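Putative diflavin flavoprotein A 3 (Nostoc sp., PDB 3FNI) probably passes electrons from NADH to oxygen, reducing it to water, with this chain as the flavodoxin-like domain of a longer flavodiiron protein. Local coordinates at residues A44-L47 / Q48-R51; L77-I80 / L81-N85. All blocks are in the same frame, centred on the assembly; numbering follows the deposited sequence.

Contact 1: A44-L47 / Q48-R51; sequences AVDL and QELR
From Asp46 to Leu50 and from Leu47 to Arg51 the backbone closes its first helical turns, as the loop that follows strand 35-40 runs into helix 47-55. Leu50 N donates to Asp46 O at 2.8 Å, and Arg51 N bonds to Leu47 O in the same i to i+4 pattern. A weak bond from Glu49 N also falls on Asp46 O, whose carbonyl thus takes two amides.

The side chain of Asp46 sits at the N-cap. With CG anti to the backbone N (chi1 -175°), the carboxylate folds over the start of the helix and OD1 meets two amides of the first turn. Glu49 N lies 3.2 Å from Asp46 OD1 and approaches from above the carboxylate plane, with an N-H...O angle of 154°; the bond from Gln48 N to the same oxygen is weak. Glu49 turns back alongside Asp46: its CG stands between its own backbone N and carbonyl carbon (chi1 82°), which brings Glu49 CG to 3.4 Å from Asp46 CB. The two acid groups stay apart, Asp46 OD2 and Glu49 OE2 being 4.8 Å from each other, and the helix start would probably ease their mutual repulsion.

On the inner side a methyl of Val45, CG2, touches CD2 of Leu50 at 3.8 Å, the two branches crossing obliquely. Arg51 curls back on Leu47, its CG and its NH1 each 3.1 Å from Leu47 O, with NH1 also close to Leu47 CB. This first turn packs against helix 70-83. The arrangement is an aspartate N-cap, which here starts a surface helix of the flavodoxin-like fold.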
# COMPACT_ATOMS: atom_id res chain seq x y z
N ALA A 44 17.00 0.57 2.41
CA ALA A 44 17.34 -0.81 2.06
C ALA A 44 16.64 -1.80 2.99
O ALA A 44 16.55 -1.58 4.19
CB ALA A 44 18.85 -1.01 2.13
N VAL A 45 16.15 -2.90 2.41
CA VAL A 45 15.46 -3.91 3.19
C VAL A 45 15.94 -5.32 2.87
O VAL A 45 16.40 -5.60 1.77
CB VAL A 45 13.94 -3.85 2.96
CG1 VAL A 45 13.37 -2.58 3.54
CG2 VAL A 45 13.65 -3.93 1.47
N ASP A 46 15.83 -6.19 3.87
CA ASP A 46 16.21 -7.59 3.74
C ASP A 46 15.15 -8.26 2.89
O ASP A 46 14.01 -8.44 3.32
CB ASP A 46 16.27 -8.23 5.13
CG ASP A 46 16.78 -9.66 5.09
OD1 ASP A 46 16.23 -10.47 4.32
OD2 ASP A 46 17.73 -9.96 5.84
N LEU A 47 15.54 -8.64 1.68
CA LEU A 47 14.63 -9.28 0.74
C LEU A 47 13.86 -10.48 1.28
O LEU A 47 12.70 -10.68 0.93
CB LEU A 47 15.40 -9.69 -0.51
CG LEU A 47 16.21 -8.58 -1.18
CD1 LEU A 47 16.85 -9.14 -2.43
CD2 LEU A 47 15.31 -7.40 -1.51
N GLN A 48 14.50 -11.28 2.13
CA GLN A 48 13.84 -12.45 2.66
C GLN A 48 12.80 -12.12 3.72
O GLN A 48 11.76 -12.77 3.80
CB GLN A 48 14.86 -13.44 3.23
CG GLN A 48 14.29 -14.83 3.40
CD GLN A 48 13.60 -15.32 2.13
OE1 GLN A 48 14.22 -15.40 1.06
NE2 GLN A 48 12.31 -15.64 2.24
N GLU A 49 13.09 -11.11 4.54
CA GLU A 49 12.16 -10.71 5.57
C GLU A 49 11.04 -9.91 4.92
O GLU A 49 9.92 -9.86 5.43
CB GLU A 49 12.87 -9.90 6.66
CG GLU A 49 13.06 -8.43 6.34
CD GLU A 49 13.69 -7.65 7.49
OE1 GLU A 49 13.75 -6.40 7.39
OE2 GLU A 49 14.13 -8.28 8.48
N LEU A 50 11.35 -9.28 3.79
CA LEU A 50 10.36 -8.50 3.05
C LEU A 50 9.33 -9.45 2.42
O LEU A 50 8.15 -9.11 2.33
CB LEU A 50 11.02 -7.67 1.95
CG LEU A 50 10.08 -6.89 1.02
CD1 LEU A 50 9.18 -5.96 1.83
CD2 LEU A 50 10.90 -6.09 -0.00
N ARG A 51 9.79 -10.62 1.99
CA ARG A 51 8.90 -11.62 1.40
C ARG A 51 8.00 -12.18 2.49
O ARG A 51 6.82 -12.46 2.26
CB ARG A 51 9.69 -12.79 0.80
CG ARG A 51 10.54 -12.48 -0.41
CD ARG A 51 10.92 -13.76 -1.15
NE ARG A 51 11.68 -13.49 -2.36
CZ ARG A 51 12.91 -12.99 -2.36
NH1 ARG A 51 13.53 -12.72 -1.22
NH2 ARG A 51 13.52 -12.74 -3.51

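Contact 2: L77-I80 / L81-N85; sequences LSTI and LGSVN
Near its C-terminal end, helix 70-83, the crossover helix of the beta-alpha-beta unit made with strands 57-63 and 89-93, passes into the loop that follows. Leu77 O still accepts a regular bond from Leu81 N, at 159° about the hydrogen. One residue on, the pattern slackens: Gly82 N divides itself between Ser78 O and Thr79 O, both bonds weak.

Ser83 adds a side-chain bond to this end. Its OG lies anti to its own carbonyl carbon (chi1 -60°) and beside the backbone N, a torsion that folds the hydroxyl back along the helix, where OG donates to Thr79 O at 2.6 Å, tilted 32° from the carbonyl plane. Thr79 CG2 lies alongside, 3.9 Å from Ser83 OG. An alanine here would remove the hydroxyl, and Thr79 O would probably lose its short side-chain donor, leaving this turn to rely more on backbone bonds, several of them weak.

Ile80 O is shared in turn. Ser83 N donates to it at 3.1 Å, and Val84 N adds a weak bond. Val84 CG2 is placed 2.9 Å from Ile80 O, so short for a methyl group that its exact position is doubtful, and it also meets Ile80 CG2 at 3.9 Å, a methyl-to-methyl touch. On another side of the helix, Leu81 CG rests 3.5 Å from Leu77 O.

Beyond this turn, Ile80 packs on Leu41, Leu81 on Lys109 and Phe110 of helix 103-112, and Val84 on Val54 of helix 47-55 and on Leu115. Thr79 and Ser83 turn to helix 47-55, so the helix end lies between two neighbouring helices just before the chain enters strand 89-93.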
# COMPACT_ATOMS: atom_id res chain seq x y z
N LEU A 77 10.39 -3.47 -4.98
CA LEU A 77 9.14 -3.54 -5.73
C LEU A 77 8.92 -4.90 -6.38
O LEU A 77 7.84 -5.49 -6.26
CB LEU A 77 9.12 -2.44 -6.79
CG LEU A 77 7.77 -2.11 -7.40
CD1 LEU A 77 6.74 -1.84 -6.29
CD2 LEU A 77 7.91 -0.89 -8.30
N SER A 78 9.95 -5.39 -7.07
CA SER A 78 9.91 -6.70 -7.74
C SER A 78 9.69 -7.80 -6.72
O SER A 78 8.99 -8.78 -6.99
CB SER A 78 11.24 -6.98 -8.45
OG SER A 78 11.45 -6.09 -9.53
N THR A 79 10.29 -7.63 -5.55
CA THR A 79 10.17 -8.62 -4.49
C THR A 79 8.73 -8.69 -3.99
O THR A 79 8.23 -9.78 -3.70
CB THR A 79 11.10 -8.26 -3.32
OG1 THR A 79 12.42 -8.00 -3.83
CG2 THR A 79 11.18 -9.40 -2.32
N ILE A 80 8.07 -7.54 -3.90
CA ILE A 80 6.69 -7.50 -3.43
C ILE A 80 5.77 -8.17 -4.45
O ILE A 80 4.85 -8.91 -4.08
CB ILE A 80 6.22 -6.04 -3.18
CG1 ILE A 80 7.03 -5.42 -2.03
CG2 ILE A 80 4.74 -6.01 -2.83
CD1 ILE A 80 6.73 -3.94 -1.78
N LEU A 81 6.03 -7.90 -5.73
CA LEU A 81 5.24 -8.47 -6.82
C LEU A 81 5.37 -9.98 -6.88
O LEU A 81 4.46 -10.67 -7.36
CB LEU A 81 5.69 -7.86 -8.16
CG LEU A 81 5.29 -6.40 -8.41
CD1 LEU A 81 6.00 -5.88 -9.65
CD2 LEU A 81 3.78 -6.30 -8.56
N GLY A 82 6.49 -10.51 -6.41
CA GLY A 82 6.67 -11.94 -6.41
C GLY A 82 6.36 -12.57 -5.07
O GLY A 82 6.38 -13.79 -4.95
N SER A 83 6.05 -11.75 -4.06
CA SER A 83 5.77 -12.27 -2.72
C SER A 83 4.31 -12.20 -2.34
O SER A 83 3.90 -12.72 -1.30
CB SER A 83 6.59 -11.51 -1.69
OG SER A 83 7.98 -11.66 -1.95
N VAL A 84 3.55 -11.54 -3.19
CA VAL A 84 2.12 -11.35 -2.99
C VAL A 84 1.35 -12.57 -3.47
O VAL A 84 1.87 -13.39 -4.23
CB VAL A 84 1.68 -10.09 -3.76
CG1 VAL A 84 0.19 -10.07 -3.93
CG2 VAL A 84 2.13 -8.86 -3.01
N ASN A 85 0.11 -12.70 -3.01
CA ASN A 85 -0.75 -13.80 -3.42
C ASN A 85 -2.13 -13.27 -3.79
O ASN A 85 -2.54 -12.20 -3.35
CB ASN A 85 -0.80 -14.90 -2.33
CG ASN A 85 -1.69 -14.54 -1.15
OD1 ASN A 85 -2.91 -14.60 -1.25
ND2 ASN A 85 -1.08 -14.18 -0.03

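Contact 1 comes first along the chain, at the start of helix 47-55, and contact 2 follows after strand 57-63, at the end of helix 70-83. Their centres are about 11 Å apart, and they touch directly: Arg51 CG lies 3.1 Å from Ser83 OG, while Leu47 and Leu50 pack on Thr79. One N-terminal helix end therefore lies beside one C-terminal end. The two helices belong to successive crossovers of the five-stranded parallel sheet, order 2-1-3-4-5, and pack against each other before and after strand 57-63. Contact 1 is mostly at the surface and contact 2 is partly buried; both are structural packing within the flavodoxin-like domain.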